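Local coordinates for STING-associated CdnE c-di-GMP synthase (Flavobacteriaceae, PDB 6WT8), which makes the cyclic dinucleotide c-di-GMP, presumably from GTP and as the signal for a STING receptor in bacterial CBASS defence, at residues L107-N112 and I195-A200; K164-L169 and N182-K187; N311-K316 and E342-S347; F259-K264 and F279-I284. All blocks are in the same frame, centred on the assembly; numbering follows the deposited sequence.

Contact 1 (L107-N112 and I195-A200)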
loop_
_atom_site.group_PDB
_atom_site.type_symbol
_atom_site.label_atom_id
_atom_site.label_comp_id
_atom_site.label_asym_id
_atom_site.label_seq_id
_atom_site.Cartn_x
_atom_site.Cartn_y
_atom_site.Cartn_z
ATOM N N LEU A 107 -5.976 -11.950 0.149
ATOM C CA LEU A 107 -6.422 -12.527 1.410
ATOM C C LEU A 107 -5.222 -13.139 2.133
ATOM O O LEU A 107 -4.434 -13.882 1.523
ATOM C CB LEU A 107 -7.472 -13.611 1.127
ATOM C CG LEU A 107 -8.027 -14.332 2.390
ATOM C CD1 LEU A 107 -9.413 -14.833 2.087
ATOM C CD2 LEU A 107 -7.140 -15.546 2.782
ATOM N N VAL A 108 -5.049 -12.813 3.420
ATOM C CA VAL A 108 -3.947 -13.352 4.208
ATOM C C VAL A 108 -4.538 -14.236 5.288
ATOM O O VAL A 108 -5.393 -13.784 6.072
ATOM C CB VAL A 108 -3.110 -12.221 4.841
ATOM C CG1 VAL A 108 -1.831 -12.817 5.437
ATOM C CG2 VAL A 108 -2.719 -11.224 3.790
ATOM N N GLN A 109 -4.077 -15.477 5.387
ATOM C CA GLN A 109 -4.464 -16.345 6.497
ATOM C C GLN A 109 -3.222 -16.614 7.332
ATOM O O GLN A 109 -2.158 -16.920 6.787
ATOM C CB GLN A 109 -5.148 -17.605 6.014
ATOM C CG GLN A 109 -4.272 -18.495 5.168
ATOM C CD GLN A 109 -5.044 -19.708 4.653
ATOM O OE1 GLN A 109 -6.155 -20.042 5.115
ATOM N NE2 GLN A 109 -4.434 -20.385 3.697
ATOM N N ILE A 110 -3.297 -16.350 8.637
ATOM C CA ILE A 110 -2.131 -16.290 9.500
ATOM C C ILE A 110 -2.340 -17.305 10.607
ATOM O O ILE A 110 -3.300 -17.192 11.386
ATOM C CB ILE A 110 -1.975 -14.859 10.069
ATOM C CG1 ILE A 110 -2.046 -13.813 8.947
ATOM C CG2 ILE A 110 -0.657 -14.793 10.789
ATOM C CD1 ILE A 110 -2.327 -12.356 9.463
ATOM N N THR A 111 -1.440 -18.285 10.730
ATOM C CA THR A 111 -1.586 -19.229 11.824
ATOM C C THR A 111 -1.534 -18.489 13.161
ATOM O O THR A 111 -0.787 -17.513 13.314
ATOM C CB THR A 111 -0.488 -20.277 11.741
ATOM O OG1 THR A 111 0.811 -19.647 11.683
ATOM C CG2 THR A 111 -0.744 -21.161 10.541
ATOM N N ASN A 112 -2.414 -18.872 14.103
ATOM C CA ASN A 112 -2.610 -18.014 15.279
ATOM C C ASN A 112 -2.395 -18.765 16.593
ATOM O O ASN A 112 -2.765 -18.224 17.645
ATOM C CB ASN A 112 -4.010 -17.357 15.255
ATOM C CG ASN A 112 -5.142 -18.391 15.318
ATOM O OD1 ASN A 112 -4.906 -19.581 15.579
ATOM N ND2 ASN A 112 -6.370 -17.936 15.083
ATOM N N ILE A 195 -8.277 -13.659 -6.835
ATOM C CA ILE A 195 -7.781 -13.333 -5.506
ATOM C C ILE A 195 -6.585 -14.214 -5.164
ATOM O O ILE A 195 -6.672 -15.441 -5.274
ATOM C CB ILE A 195 -8.881 -13.536 -4.458
ATOM C CG1 ILE A 195 -10.119 -12.677 -4.787
ATOM C CG2 ILE A 195 -8.390 -13.271 -3.053
ATOM C CD1 ILE A 195 -9.869 -11.156 -4.827
ATOM N N ASP A 196 -5.487 -13.598 -4.719
ATOM C CA ASP A 196 -4.360 -14.357 -4.180
ATOM C C ASP A 196 -4.564 -14.626 -2.698
ATOM O O ASP A 196 -4.942 -13.735 -1.947
ATOM C CB ASP A 196 -3.040 -13.599 -4.356
ATOM C CG ASP A 196 -2.389 -13.822 -5.701
ATOM O OD1 ASP A 196 -1.996 -14.980 -6.047
ATOM O OD2 ASP A 196 -2.277 -12.812 -6.427
ATOM N N VAL A 197 -4.297 -15.872 -2.282
ATOM C CA VAL A 197 -4.413 -16.329 -0.899
ATOM C C VAL A 197 -3.009 -16.579 -0.374
ATOM O O VAL A 197 -2.306 -17.454 -0.890
ATOM C CB VAL A 197 -5.263 -17.612 -0.832
ATOM C CG1 VAL A 197 -5.236 -18.210 0.532
ATOM C CG2 VAL A 197 -6.710 -17.312 -1.273
ATOM N N VAL A 198 -2.615 -15.804 0.631
ATOM C CA VAL A 198 -1.287 -15.841 1.242
ATOM C C VAL A 198 -1.411 -16.545 2.582
ATOM O O VAL A 198 -2.350 -16.275 3.332
ATOM C CB VAL A 198 -0.803 -14.387 1.404
ATOM C CG1 VAL A 198 0.568 -14.320 2.004
ATOM C CG2 VAL A 198 -0.820 -13.727 0.005
ATOM N N THR A 199 -0.457 -17.441 2.877
ATOM C CA THR A 199 -0.398 -18.176 4.135
ATOM C C THR A 199 0.853 -17.728 4.879
ATOM O O THR A 199 1.947 -17.727 4.300
ATOM C CB THR A 199 -0.386 -19.672 3.877
ATOM O OG1 THR A 199 -1.513 -20.017 3.051
ATOM C CG2 THR A 199 -0.376 -20.491 5.165
ATOM N N ALA A 200 0.688 -17.356 6.143
ATOM C CA ALA A 200 1.771 -16.747 6.896
ATOM C C ALA A 200 1.642 -17.078 8.369
ATOM O O ALA A 200 0.624 -17.596 8.827
ATOM C CB ALA A 200 1.718 -15.232 6.711
#

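Contact 2 (K164-L169 and N182-K187)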
loop_
_atom_site.group_PDB
_atom_site.type_symbol
_atom_site.label_atom_id
_atom_site.label_comp_id
_atom_site.label_asym_id
_atom_site.label_seq_id
_atom_site.Cartn_x
_atom_site.Cartn_y
_atom_site.Cartn_z
ATOM N N LYS A 164 -4.015 -27.808 2.744
ATOM C CA LYS A 164 -5.443 -27.926 2.991
ATOM C C LYS A 164 -6.218 -26.869 2.211
ATOM O O LYS A 164 -7.278 -27.157 1.636
ATOM C CB LYS A 164 -5.694 -27.813 4.483
ATOM C CG LYS A 164 -7.117 -28.088 4.923
ATOM C CD LYS A 164 -7.031 -28.167 6.453
ATOM C CE LYS A 164 -8.309 -28.694 7.093
ATOM N NZ LYS A 164 -8.467 -30.154 6.817
ATOM N N SER A 165 -5.652 -25.665 2.133
ATOM C CA SER A 165 -6.285 -24.611 1.340
ATOM C C SER A 165 -6.314 -24.936 -0.139
ATOM O O SER A 165 -7.308 -24.644 -0.832
ATOM C CB SER A 165 -5.495 -23.296 1.571
ATOM O OG SER A 165 -5.602 -22.889 2.915
ATOM N N GLU A 166 -5.225 -25.515 -0.683
ATOM C CA GLU A 166 -5.256 -25.918 -2.095
ATOM C C GLU A 166 -6.402 -26.890 -2.351
ATOM O O GLU A 166 -7.134 -26.767 -3.344
ATOM C CB GLU A 166 -3.950 -26.592 -2.506
ATOM C CG GLU A 166 -2.762 -25.660 -2.432
ATOM C CD GLU A 166 -1.490 -26.343 -2.873
ATOM O OE1 GLU A 166 -1.517 -27.557 -3.226
ATOM O OE2 GLU A 166 -0.443 -25.664 -2.843
ATOM N N LEU A 167 -6.580 -27.871 -1.441
ATOM C CA LEU A 167 -7.632 -28.864 -1.620
ATOM C C LEU A 167 -9.018 -28.240 -1.536
ATOM O O LEU A 167 -9.882 -28.535 -2.376
ATOM C CB LEU A 167 -7.481 -29.968 -0.548
ATOM C CG LEU A 167 -6.200 -30.767 -0.753
ATOM C CD1 LEU A 167 -5.971 -31.645 0.523
ATOM C CD2 LEU A 167 -6.226 -31.666 -1.958
ATOM N N VAL A 168 -9.258 -27.411 -0.513
ATOM C CA VAL A 168 -10.581 -26.798 -0.356
ATOM C C VAL A 168 -10.893 -25.887 -1.529
ATOM O O VAL A 168 -11.994 -25.930 -2.103
ATOM C CB VAL A 168 -10.622 -26.026 0.969
ATOM C CG1 VAL A 168 -11.868 -25.123 1.016
ATOM C CG2 VAL A 168 -10.648 -27.001 2.068
ATOM N N LEU A 169 -9.910 -25.060 -1.926
ATOM C CA LEU A 169 -10.203 -24.100 -2.984
ATOM C C LEU A 169 -10.383 -24.805 -4.323
ATOM O O LEU A 169 -11.243 -24.421 -5.131
ATOM C CB LEU A 169 -9.084 -23.039 -3.033
ATOM C CG LEU A 169 -9.058 -22.156 -1.778
ATOM C CD1 LEU A 169 -7.732 -21.351 -1.741
ATOM C CD2 LEU A 169 -10.273 -21.202 -1.697
ATOM N N ASN A 182 4.344 -18.497 -3.190
ATOM C CA ASN A 182 3.957 -17.690 -2.046
ATOM C C ASN A 182 2.463 -17.404 -1.993
ATOM O O ASN A 182 2.013 -16.735 -1.065
ATOM C CB ASN A 182 4.742 -16.366 -2.048
ATOM C CG ASN A 182 6.206 -16.550 -1.703
ATOM O OD1 ASN A 182 6.574 -17.264 -0.763
ATOM N ND2 ASN A 182 7.066 -15.917 -2.488
ATOM N N SER A 183 1.668 -17.904 -2.935
ATOM C CA SER A 183 0.211 -17.723 -2.800
ATOM C C SER A 183 -0.498 -18.790 -3.625
ATOM O O SER A 183 0.092 -19.435 -4.504
ATOM C CB SER A 183 -0.270 -16.308 -3.232
ATOM O OG SER A 183 -0.034 -16.169 -4.642
ATOM N N ILE A 184 -1.798 -18.911 -3.367
ATOM C CA ILE A 184 -2.744 -19.657 -4.194
ATOM C C ILE A 184 -3.603 -18.652 -4.959
ATOM O O ILE A 184 -4.131 -17.728 -4.350
ATOM C CB ILE A 184 -3.627 -20.562 -3.320
ATOM C CG1 ILE A 184 -2.779 -21.605 -2.563
ATOM C CG2 ILE A 184 -4.669 -21.317 -4.213
ATOM C CD1 ILE A 184 -3.578 -22.199 -1.356
ATOM N N TYR A 185 -3.766 -18.816 -6.264
ATOM C CA TYR A 185 -4.496 -17.830 -7.055
ATOM C C TYR A 185 -5.868 -18.404 -7.408
ATOM O O TYR A 185 -5.956 -19.456 -8.038
ATOM C CB TYR A 185 -3.731 -17.484 -8.338
ATOM C CG TYR A 185 -4.020 -16.109 -8.934
ATOM C CD1 TYR A 185 -4.250 -15.007 -8.111
ATOM C CD2 TYR A 185 -4.011 -15.912 -10.303
ATOM C CE1 TYR A 185 -4.482 -13.724 -8.645
ATOM C CE2 TYR A 185 -4.243 -14.650 -10.857
ATOM C CZ TYR A 185 -4.472 -13.560 -10.030
ATOM O OH TYR A 185 -4.701 -12.300 -10.571
ATOM N N VAL A 186 -6.935 -17.739 -6.962
ATOM C CA VAL A 186 -8.297 -18.246 -7.090
ATOM C C VAL A 186 -9.078 -17.382 -8.056
ATOM O O VAL A 186 -9.135 -16.163 -7.879
ATOM C CB VAL A 186 -9.006 -18.256 -5.732
ATOM C CG1 VAL A 186 -10.396 -18.846 -5.887
ATOM C CG2 VAL A 186 -8.148 -19.034 -4.738
ATOM N N LYS A 187 -9.747 -18.007 -9.018
ATOM C CA LYS A 187 -10.667 -17.258 -9.880
ATOM C C LYS A 187 -12.053 -17.366 -9.260
ATOM O O LYS A 187 -12.727 -18.399 -9.383
ATOM C CB LYS A 187 -10.619 -17.794 -11.303
ATOM C CG LYS A 187 -9.296 -17.459 -11.987
ATOM C CD LYS A 187 -9.388 -17.738 -13.487
ATOM C CE LYS A 187 -10.362 -16.805 -14.177
ATOM N NZ LYS A 187 -9.758 -15.439 -14.275
#

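Contact 3 (N311-K316 and E342-S347)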
loop_
_atom_site.group_PDB
_atom_site.type_symbol
_atom_site.label_atom_id
_atom_site.label_comp_id
_atom_site.label_asym_id
_atom_site.label_seq_id
_atom_site.Cartn_x
_atom_site.Cartn_y
_atom_site.Cartn_z
ATOM N N ASN A 311 13.633 18.534 -4.033
ATOM C CA ASN A 311 14.414 18.495 -2.794
ATOM C C ASN A 311 15.076 17.147 -2.613
ATOM O O ASN A 311 16.229 17.065 -2.162
ATOM C CB ASN A 311 13.510 18.751 -1.580
ATOM C CG ASN A 311 13.003 20.205 -1.503
ATOM O OD1 ASN A 311 13.522 21.096 -2.172
ATOM N ND2 ASN A 311 11.986 20.431 -0.676
ATOM N N ILE A 312 14.375 16.074 -2.982
ATOM C CA ILE A 312 15.010 14.750 -2.912
ATOM C C ILE A 312 16.225 14.659 -3.822
ATOM O O ILE A 312 17.245 14.053 -3.444
ATOM C CB ILE A 312 13.981 13.654 -3.232
ATOM C CG1 ILE A 312 13.027 13.576 -2.043
ATOM C CG2 ILE A 312 14.666 12.268 -3.589
ATOM C CD1 ILE A 312 11.808 12.713 -2.395
ATOM N N ILE A 313 16.113 15.172 -5.058
ATOM C CA ILE A 313 17.226 15.121 -6.010
ATOM C C ILE A 313 18.392 15.965 -5.514
ATOM O O ILE A 313 19.564 15.564 -5.656
ATOM C CB ILE A 313 16.732 15.576 -7.396
ATOM C CG1 ILE A 313 15.742 14.565 -7.975
ATOM C CG2 ILE A 313 17.897 15.828 -8.374
ATOM C CD1 ILE A 313 14.843 15.254 -9.042
ATOM N N SER A 314 18.104 17.113 -4.902
ATOM C CA SER A 314 19.170 18.088 -4.638
ATOM C C SER A 314 19.799 17.960 -3.263
ATOM O O SER A 314 20.932 18.421 -3.082
ATOM C CB SER A 314 18.645 19.524 -4.834
ATOM O OG SER A 314 17.735 19.839 -3.823
ATOM N N ASN A 315 19.125 17.368 -2.295
ATOM C CA ASN A 315 19.565 17.437 -0.900
ATOM C C ASN A 315 19.835 16.026 -0.388
ATOM O O ASN A 315 18.900 15.288 -0.051
ATOM C CB ASN A 315 18.502 18.143 -0.080
ATOM C CG ASN A 315 18.930 18.412 1.317
ATOM O OD1 ASN A 315 19.752 17.691 1.907
ATOM N ND2 ASN A 315 18.332 19.449 1.907
ATOM N N LYS A 316 21.134 15.663 -0.292
ATOM C CA LYS A 316 21.509 14.292 0.063
ATOM C C LYS A 316 21.080 13.948 1.482
ATOM O O LYS A 316 20.497 12.890 1.698
ATOM C CB LYS A 316 23.045 14.088 -0.092
ATOM C CG LYS A 316 23.477 12.643 0.241
ATOM C CD LYS A 316 25.001 12.567 0.131
ATOM C CE LYS A 316 25.575 11.157 0.202
ATOM N NZ LYS A 316 24.715 10.174 0.859
ATOM N N GLU A 342 14.664 7.705 -11.925
ATOM C CA GLU A 342 13.207 7.685 -12.060
ATOM C C GLU A 342 12.593 8.926 -11.410
ATOM O O GLU A 342 11.643 9.503 -11.944
ATOM C CB GLU A 342 12.672 6.382 -11.455
ATOM C CG GLU A 342 13.235 5.196 -12.258
ATOM C CD GLU A 342 12.580 3.864 -11.952
ATOM O OE1 GLU A 342 11.572 3.804 -11.214
ATOM O OE2 GLU A 342 13.119 2.838 -12.456
ATOM N N ILE A 343 13.103 9.342 -10.250
ATOM C CA ILE A 343 12.592 10.572 -9.621
ATOM C C ILE A 343 12.803 11.752 -10.563
ATOM O O ILE A 343 11.932 12.620 -10.690
ATOM C CB ILE A 343 13.281 10.821 -8.261
ATOM C CG1 ILE A 343 13.051 9.625 -7.324
ATOM C CG2 ILE A 343 12.816 12.151 -7.605
ATOM C CD1 ILE A 343 11.590 9.377 -7.022
ATOM N N GLU A 344 13.991 11.839 -11.209
ATOM C CA GLU A 344 14.230 12.940 -12.157
ATOM C C GLU A 344 13.226 12.916 -13.327
ATOM O O GLU A 344 12.712 13.970 -13.728
ATOM C CB GLU A 344 15.663 12.890 -12.702
ATOM C CG GLU A 344 16.701 13.214 -11.654
ATOM C CD GLU A 344 18.144 12.919 -12.079
ATOM O OE1 GLU A 344 18.418 12.784 -13.299
ATOM O OE2 GLU A 344 18.997 12.799 -11.175
ATOM N N PHE A 345 12.943 11.748 -13.919
ATOM C CA PHE A 345 11.935 11.714 -14.984
ATOM C C PHE A 345 10.569 12.095 -14.455
ATOM O O PHE A 345 9.797 12.794 -15.149
ATOM C CB PHE A 345 11.917 10.311 -15.628
ATOM C CG PHE A 345 13.045 10.081 -16.600
ATOM C CD1 PHE A 345 13.271 10.985 -17.631
ATOM C CD2 PHE A 345 13.857 8.961 -16.483
ATOM C CE1 PHE A 345 14.288 10.717 -18.565
ATOM C CE2 PHE A 345 14.867 8.713 -17.427
ATOM C CZ PHE A 345 15.093 9.610 -18.425
ATOM N N LEU A 346 10.227 11.663 -13.242
ATOM C CA LEU A 346 8.927 12.078 -12.682
ATOM C C LEU A 346 8.883 13.584 -12.474
ATOM O O LEU A 346 7.860 14.219 -12.756
ATOM C CB LEU A 346 8.679 11.394 -11.334
ATOM C CG LEU A 346 8.405 9.912 -11.389
ATOM C CD1 LEU A 346 8.233 9.427 -9.941
ATOM C CD2 LEU A 346 7.133 9.583 -12.178
ATOM N N SER A 347 9.966 14.178 -11.971
ATOM C CA SER A 347 9.956 15.617 -11.751
ATOM C C SER A 347 9.843 16.367 -13.072
ATOM O O SER A 347 9.165 17.411 -13.127
ATOM C CB SER A 347 11.192 16.007 -10.959
ATOM O OG SER A 347 12.318 15.981 -11.791
#

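Contact 4 (F259-K264 and F279-I284)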
loop_
_atom_site.group_PDB
_atom_site.type_symbol
_atom_site.label_atom_id
_atom_site.label_comp_id
_atom_site.label_asym_id
_atom_site.label_seq_id
_atom_site.Cartn_x
_atom_site.Cartn_y
_atom_site.Cartn_z
ATOM N N PHE A 259 -1.975 10.143 -7.987
ATOM C CA PHE A 259 -1.454 10.991 -9.062
ATOM C C PHE A 259 -0.055 10.574 -9.448
ATOM O O PHE A 259 0.218 10.356 -10.626
ATOM C CB PHE A 259 -1.469 12.448 -8.589
ATOM C CG PHE A 259 -0.911 13.434 -9.568
ATOM C CD1 PHE A 259 -1.534 13.670 -10.752
ATOM C CD2 PHE A 259 0.156 14.187 -9.232
ATOM C CE1 PHE A 259 -1.014 14.613 -11.679
ATOM C CE2 PHE A 259 0.671 15.125 -10.130
ATOM C CZ PHE A 259 0.054 15.357 -11.338
ATOM N N LEU A 260 0.855 10.436 -8.468
ATOM C CA LEU A 260 2.238 10.094 -8.857
ATOM C C LEU A 260 2.307 8.706 -9.496
ATOM O O LEU A 260 3.099 8.469 -10.417
ATOM C CB LEU A 260 3.181 10.152 -7.642
ATOM C CG LEU A 260 3.746 11.461 -7.145
ATOM C CD1 LEU A 260 4.957 11.082 -6.215
ATOM C CD2 LEU A 260 4.215 12.359 -8.299
ATOM N N LYS A 261 1.501 7.747 -9.002
ATOM C CA LYS A 261 1.470 6.415 -9.618
ATOM C C LYS A 261 1.017 6.498 -11.069
ATOM O O LYS A 261 1.600 5.842 -11.945
ATOM C CB LYS A 261 0.553 5.485 -8.823
ATOM C CG LYS A 261 1.135 5.002 -7.508
ATOM C CD LYS A 261 0.144 3.994 -6.920
ATOM C CE LYS A 261 0.542 3.515 -5.594
ATOM N NZ LYS A 261 -0.366 2.307 -5.333
ATOM N N ASN A 262 0.022 7.336 -11.359
ATOM C CA ASN A 262 -0.435 7.485 -12.738
ATOM C C ASN A 262 0.643 8.138 -13.587
ATOM O O ASN A 262 0.830 7.754 -14.747
ATOM C CB ASN A 262 -1.733 8.331 -12.771
ATOM C CG ASN A 262 -2.996 7.441 -12.645
ATOM O OD1 ASN A 262 -3.216 6.582 -13.500
ATOM N ND2 ASN A 262 -3.785 7.604 -11.580
ATOM N N ILE A 263 1.280 9.200 -13.077
ATOM C CA ILE A 263 2.353 9.845 -13.851
ATOM C C ILE A 263 3.449 8.833 -14.155
ATOM O O ILE A 263 3.948 8.758 -15.278
ATOM C CB ILE A 263 2.937 11.046 -13.087
ATOM C CG1 ILE A 263 1.894 12.138 -12.878
ATOM C CG2 ILE A 263 4.193 11.624 -13.768
ATOM C CD1 ILE A 263 1.090 12.497 -14.038
ATOM N N LYS A 264 3.836 8.028 -13.153
ATOM C CA LYS A 264 4.893 7.048 -13.421
ATOM C C LYS A 264 4.467 6.041 -14.499
ATOM O O LYS A 264 5.261 5.652 -15.400
ATOM C CB LYS A 264 5.260 6.312 -12.118
ATOM C CG LYS A 264 6.583 5.541 -12.307
ATOM C CD LYS A 264 7.123 5.038 -10.934
ATOM C CE LYS A 264 6.268 3.893 -10.383
ATOM N NZ LYS A 264 6.663 2.540 -10.976
ATOM N N PHE A 279 5.595 1.152 -3.080
ATOM C CA PHE A 279 6.146 1.312 -1.731
ATOM C C PHE A 279 6.892 2.642 -1.605
ATOM O O PHE A 279 6.749 3.355 -0.592
ATOM C CB PHE A 279 7.049 0.053 -1.534
ATOM C CG PHE A 279 7.949 0.042 -0.339
ATOM C CD1 PHE A 279 7.533 -0.677 0.810
ATOM C CD2 PHE A 279 9.174 0.654 -0.344
ATOM C CE1 PHE A 279 8.337 -0.745 1.947
ATOM C CE2 PHE A 279 10.015 0.561 0.760
ATOM C CZ PHE A 279 9.588 -0.120 1.915
ATOM N N HIS A 280 7.700 2.975 -2.619
ATOM C CA HIS A 280 8.502 4.192 -2.545
ATOM C C HIS A 280 7.648 5.408 -2.756
ATOM O O HIS A 280 7.890 6.444 -2.112
ATOM C CB HIS A 280 9.624 4.173 -3.590
ATOM C CG HIS A 280 10.447 2.947 -3.515
ATOM N ND1 HIS A 280 10.145 1.821 -4.256
ATOM C CD2 HIS A 280 11.542 2.625 -2.759
ATOM C CE1 HIS A 280 11.037 0.875 -3.980
ATOM N NE2 HIS A 280 11.914 1.352 -3.106
ATOM N N ILE A 281 6.671 5.346 -3.675
ATOM C CA ILE A 281 5.773 6.487 -3.879
ATOM C C ILE A 281 4.981 6.760 -2.612
ATOM O O ILE A 281 4.842 7.924 -2.184
ATOM C CB ILE A 281 4.833 6.214 -5.077
ATOM C CG1 ILE A 281 5.663 6.352 -6.337
ATOM C CG2 ILE A 281 3.706 7.270 -5.110
ATOM C CD1 ILE A 281 4.927 5.940 -7.616
ATOM N N ASN A 282 4.499 5.693 -1.968
ATOM C CA ASN A 282 3.769 5.871 -0.707
ATOM C C ASN A 282 4.645 6.613 0.286
ATOM O O ASN A 282 4.194 7.539 0.961
ATOM C CB ASN A 282 3.394 4.525 -0.090
ATOM C CG ASN A 282 2.329 3.760 -0.854
ATOM O OD1 ASN A 282 1.606 4.312 -1.670
ATOM N ND2 ASN A 282 2.247 2.435 -0.579
ATOM N N ALA A 283 5.896 6.148 0.442
ATOM C CA ALA A 283 6.808 6.730 1.435
ATOM C C ALA A 283 7.155 8.187 1.121
ATOM O O ALA A 283 7.212 9.027 2.026
ATOM C CB ALA A 283 8.099 5.883 1.507
ATOM N N ILE A 284 7.370 8.509 -0.158
ATOM C CA ILE A 284 7.715 9.892 -0.514
ATOM C C ILE A 284 6.540 10.798 -0.152
ATOM O O ILE A 284 6.707 11.910 0.403
ATOM C CB ILE A 284 8.059 9.978 -2.009
ATOM C CG1 ILE A 284 9.403 9.265 -2.237
ATOM C CG2 ILE A 284 8.030 11.461 -2.496
ATOM C CD1 ILE A 284 9.706 8.986 -3.767
HETATM O O HOH W 1 -0.165 2.437 -2.612
#

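Contact 1 (L107-N112 and I195-A200)
Gln109 NE2 is held by two hydroxyls: it donates to Thr199 OG1 at 3.0 Å, a nearly straight bond (160°) close to the amide plane, and to Ser165 OG of helix 154-172. Gln109 and Thr199 sit on neighbouring parallel strands in the mixed sheet of what is probably the nucleotidyltransferase core of a CD-NTase. Gln109 CG lies between its own backbone N and carbonyl carbon (chi1 63°), and the extended chain beyond it runs alongside Thr199. His81 NE2 bonds to OE1, so both ends of this buried amide are satisfied and its flip is fixed. Replacing Gln109 by alanine removes the amide and is likely to leave Thr199 OG1, Ser165 OG and His81 NE2 without this partner. On the same face Leu107 CD2 rests beside Val197 CG1 at 4.0 Å, and helix 60-81 covers both. The other face carries the beta-branched Val108, Ile110 and Val198, which suit a strand, and the small Ala200, packed against strand 218-221. Backbone bonds join the strands; Val198 N to Leu107 O (2.8 Å, 175°) and Gln109 N to Val198 O (2.8 Å) are almost linear. Farther along, Thr111 N meets Ala200 O at 2.9 Å.

Contact 2 (K164-L169 and N182-K187)
Ile184 turns CG1 anti to its carbonyl carbon (chi1 -62°) and then extends, which carries CD1 out to the surface of helix 154-172, while Leu169 adopts a similar first torsion (chi1 -67°) and sends CD1 down to the strand. This is alpha/beta packing: a helix laid over one face of the sheet, with helix 164-169 and strand 184-187 running only 13° from parallel and their axes 9.9 Å apart. No hydrogen bond crosses. Ile184 CD1 touches both Ser165 CB and Glu166 CG, each 3.7 Å away. The small serine lets the methyl approach the helix closely, and its hydroxyl turns back to Val161 O. Glu166 contributes its aliphatic stem to the apolar contact, whereas its carboxylate is carried off to salt bridges with Lys224 and Arg162. The other branch of the isoleucine, CG2, meets Leu169 CD1 at 3.9 Å. Branched residues suit this strand because they present methyls on two sides at once. Val186, two residues on, points to the same face, and Tyr185 between them points away from the helix. Leu169 CD1 thus bridges two strand residues, touching Val186 CG2 at 3.8 Å as the two side chains cross at about a right angle.

Contact 3 (N311-K316 and E342-S347)
The last turn of helix 300-314 packs against helix 336-360, the nearest pair of CA atoms, Ile313 and Glu344, being 7.2 Å apart. It is a helix-helix contact within the alpha-helical C-terminal region, where helix 336-360 is the final helix of the chain. Ile313 dominates it. Its CG1 is anti to the carbonyl carbon (chi1 -67°) and the chain extends beyond, which pushes the long branch across the interface, over the residues of one helical turn. There CG1 lies 3.8 Å from Ile343 CG2, the two side chains lying alongside with opposite headings, and CD1 lies 3.8 Å from Glu344 CG. An isoleucine suits this edge of the interface because its one long arm can touch several partners. Glu344 meets it with its CG methylene while its extended chain takes the carboxylate onward. Ile312 faces inward beside it, though its CG2 touches Ile343 CG2 only loosely, at 4.4 Å; deeper still, Ile312 and Ile343 both pack on Ile284 of helix 278-287, and Ile343 also reaches Leu309. Ser347, small enough to let Ile313 in, has its polar atom occupied inside its own helix: OG, placed between backbone N and carbonyl carbon (chi1 75°), donates to Glu344 O at 2.8 Å, the hydroxyl coming in beside the C=O (116°), tilted out of the carbonyl plane. The same Ser347 OG lies 3.8 Å from Ile313 CD1.

Contact 4 (F259-K264 and F279-I284)
Ile281 drives both of its branches into helix 259-264. With CG1 anti to the carbonyl carbon (chi1 -74°) and CG2 anti to the backbone N, the two arms diverge onto different partners. CG2 packs on Leu260 CB at 3.9 Å; CD1 lies against the stems of two lysines, 3.9 Å from Lys261 CG and 3.7 Å from Lys264 CE. A leucine and two long aliphatic chains thus form the socket of this buried isoleucine, and the ammonium groups are led elsewhere: Lys264, bent in its outer torsions, turns NZ to Ile276 O, just before helix 278-287. A serine in place of Ile281 would probably open a gap between Leu260 and the lysine stems and let those chains shift.

Asn282 follows at the partly exposed margin, where a polar residue is at home. Its OD1 accepts a hydrogen from a water at 2.7 Å, and the same water accepts from Lys261 NZ, also at 2.7 Å, so one molecule bridges the two helices. The lysine's ammonium has a second acceptor, Thr97 O, which ties helix 253-266 to a loop of the N-terminal part.

The two segments run at 138° to one another, their axes 10.2 Å apart, as in the obliquely antiparallel helix pairs that build a helical bundle, here the C-terminal helical part that accompanies the nucleotidyltransferase core in CD-NTases.

From the N terminus, contact 1 opens first at strand 106-112 and closes 83 residues later on strand 192-204. Contact 2 is nested inside that loop, joining helix 154-172 to strand 184-189, which pairs antiparallel with strand 192-204; the two contacts touch where Val197 N meets Ile184 O at 2.8 Å. Further along, contact 4 closes a short loop between helices 253-266 and 278-287, and contact 3 follows in series, joining helix 300-314 to the final helix. These two meet where Leu346 packs on Ile263 and Lys264. Contacts 1 and 3 lie on opposite sides of the molecule, centres about 37 Å apart; contacts 1 and 2 tie the sheet and its helix together, contacts 3 and 4 the helical part.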